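Local coordinates for mating-type switching protein swi5 (Schizosaccharomyces pombe, PDB 3VIQ), which acts with Sfr1 as a recombination activator in Rhp51-dependent DNA repair and is required for normal mating-type switching, at residues G62-H67 and V73-R78. Sequence-based numbering, arbitrary orientation.
Sequences GKVAEH and VELFDR
Val-64 and Ala-65, neighbours in the last turn of helix 36-67, together receive the forked end of Leu-75 from the segment 73-78. Val-64 comes first along the helix. Its CG1 methyl lies anti to the backbone N (chi1 180°) and points toward segment 73-78, where it meets Leu-75 CD2 at 3.6 Å. The same methyl is approached by Arg-78, whose NH2 stops 3.9 Å from Val-64 CG1, the guanidinium lying obliquely to it. A beta-branched valine suits this place because branching at CB sets both methyls close to the helix backbone; the residue also packs on Leu-59 of the Sfr1 chain.

Ala-65 follows and takes the other prong: its CB touches Leu-75 CD1 at 3.5 Å. With just one methyl, alanine lets the leucine come down close to the helix backbone, and Leu-75 CD2 lies 3.8 Å from Ala-65 N. The CA atoms of Ala-65 and Leu-75 are 7.0 Å apart, the closest CA approach of the two segments. Leucine suits the facing segment because its branch comes one carbon farther out than valine's, giving two methyls for two partners; its CG lies anti to the carbonyl carbon (chi1 -59°), from where the fork reaches both. Ile-61 and Cys-70 add to the apolar surroundings of Leu-75.

Arg-78 is the exposed member of the contact. Its chain, extended from CG to NE, carries the guanidinium past the leucine, where NH1 makes a long, weak ion pair with Glu-68; its backbone O accepts a hydrogen bond from Gln-54 of Sfr1.

No hydrogen bond joins the two segments; the contact is mainly apolar, methyl against methyl, consistent with hydrophobic burial helping to hold this C-terminal fold-back, to which Phe-76 packing on Leu-58 adds, beside the Sfr1 subunit.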
loop_
_atom_site.group_PDB
_atom_site.type_symbol
_atom_site.label_atom_id
_atom_site.label_comp_id
_atom_site.label_asym_id
_atom_site.label_seq_id
_atom_site.Cartn_x
_atom_site.Cartn_y
_atom_site.Cartn_z
ATOM N N GLY B 62 17.135 2.497 13.341
ATOM C CA GLY B 62 18.523 2.287 12.938
ATOM C C GLY B 62 19.351 3.570 12.871
ATOM O O GLY B 62 20.505 3.592 13.300
ATOM N N LYS B 63 18.793 4.658 12.362
ATOM C CA LYS B 63 19.587 5.910 12.351
ATOM C C LYS B 63 19.824 6.426 13.786
ATOM O O LYS B 63 20.946 6.813 14.130
ATOM C CB LYS B 63 18.978 6.990 11.450
ATOM C CG LYS B 63 19.029 6.625 9.962
ATOM C CD LYS B 63 20.429 6.817 9.356
ATOM C CE LYS B 63 20.527 6.235 7.940
ATOM N NZ LYS B 63 21.744 6.736 7.215
ATOM N N VAL B 64 18.797 6.395 14.638
ATOM C CA VAL B 64 19.002 6.768 16.033
ATOM C C VAL B 64 20.090 5.876 16.621
ATOM O O VAL B 64 20.935 6.353 17.371
ATOM C CB VAL B 64 17.742 6.621 16.906
ATOM C CG1 VAL B 64 18.055 7.038 18.367
ATOM C CG2 VAL B 64 16.572 7.423 16.330
ATOM N N ALA B 65 20.098 4.600 16.249
ATOM C CA ALA B 65 21.071 3.657 16.809
ATOM C C ALA B 65 22.490 3.956 16.322
ATOM O O ALA B 65 23.470 3.679 17.006
ATOM C CB ALA B 65 20.672 2.192 16.511
ATOM N N GLU B 66 22.601 4.555 15.161
ATOM C CA GLU B 66 23.906 4.886 14.638
ATOM C C GLU B 66 24.524 6.013 15.479
ATOM O O GLU B 66 25.655 5.884 15.957
ATOM C CB GLU B 66 23.823 5.240 13.149
ATOM C CG GLU B 66 25.188 5.414 12.511
ATOM C CD GLU B 66 26.095 4.208 12.752
ATOM O OE1 GLU B 66 26.040 3.278 11.912
ATOM O OE2 GLU B 66 26.839 4.195 13.779
ATOM N N HIS B 67 23.741 7.069 15.710
ATOM C CA HIS B 67 24.156 8.181 16.564
ATOM C C HIS B 67 24.504 7.735 17.986
ATOM O O HIS B 67 25.382 8.315 18.594
ATOM C CB HIS B 67 23.091 9.277 16.645
ATOM C CG HIS B 67 22.739 9.885 15.325
ATOM N ND1 HIS B 67 21.471 10.349 15.033
ATOM C CD2 HIS B 67 23.483 10.092 14.212
ATOM C CE1 HIS B 67 21.451 10.813 13.798
ATOM N NE2 HIS B 67 22.658 10.672 13.277
ATOM N N VAL B 73 18.555 -3.413 18.074
ATOM C CA VAL B 73 17.736 -4.110 19.065
ATOM C C VAL B 73 17.804 -3.449 20.442
ATOM O O VAL B 73 16.835 -3.508 21.180
ATOM C CB VAL B 73 18.069 -5.621 19.200
ATOM C CG1 VAL B 73 17.587 -6.390 17.985
ATOM C CG2 VAL B 73 19.570 -5.835 19.468
ATOM N N GLU B 74 18.910 -2.784 20.777
ATOM C CA GLU B 74 19.031 -2.178 22.095
ATOM C C GLU B 74 18.061 -0.992 22.261
ATOM O O GLU B 74 17.729 -0.601 23.391
ATOM C CB GLU B 74 20.474 -1.780 22.368
ATOM C CG GLU B 74 21.455 -2.970 22.267
ATOM C CD GLU B 74 22.917 -2.558 22.383
ATOM O OE1 GLU B 74 23.241 -1.707 23.249
ATOM O OE2 GLU B 74 23.751 -3.102 21.614
ATOM N N LEU B 75 17.535 -0.460 21.158
ATOM C CA LEU B 75 16.605 0.679 21.254
ATOM C C LEU B 75 15.130 0.303 21.135
ATOM O O LEU B 75 14.224 1.164 21.325
ATOM C CB LEU B 75 16.945 1.746 20.210
ATOM C CG LEU B 75 18.334 2.350 20.275
ATOM C CD1 LEU B 75 19.332 1.365 19.682
ATOM C CD2 LEU B 75 18.339 3.649 19.504
ATOM N N PHE B 76 14.869 -0.975 20.859
ATOM C CA PHE B 76 13.477 -1.437 20.632
ATOM C C PHE B 76 12.554 -1.130 21.808
ATOM O O PHE B 76 11.407 -0.711 21.607
ATOM C CB PHE B 76 13.470 -2.923 20.275
ATOM C CG PHE B 76 13.845 -3.223 18.820
ATOM C CD1 PHE B 76 14.273 -2.210 17.935
ATOM C CD2 PHE B 76 13.743 -4.528 18.328
ATOM C CE1 PHE B 76 14.604 -2.506 16.583
ATOM C CE2 PHE B 76 14.064 -4.833 17.003
ATOM C CZ PHE B 76 14.498 -3.817 16.120
ATOM N N ASP B 77 13.043 -1.287 23.036
ATOM C CA ASP B 77 12.180 -1.020 24.194
ATOM C C ASP B 77 11.765 0.433 24.312
ATOM O O ASP B 77 10.609 0.730 24.598
ATOM C CB ASP B 77 12.835 -1.455 25.493
ATOM C CG ASP B 77 12.797 -2.935 25.671
ATOM O OD1 ASP B 77 11.783 -3.566 25.286
ATOM O OD2 ASP B 77 13.786 -3.476 26.187
ATOM N N ARG B 78 12.726 1.318 24.117
ATOM C CA ARG B 78 12.503 2.760 24.125
ATOM C C ARG B 78 11.424 3.175 23.121
ATOM O O ARG B 78 10.651 4.108 23.372
ATOM C CB ARG B 78 13.815 3.455 23.774
ATOM C CG ARG B 78 13.720 4.939 23.507
ATOM C CD ARG B 78 15.089 5.588 23.648
ATOM N NE ARG B 78 15.191 6.780 22.818
ATOM C CZ ARG B 78 16.325 7.263 22.323
ATOM N NH1 ARG B 78 17.496 6.670 22.569
ATOM N NH2 ARG B 78 16.277 8.348 21.565
#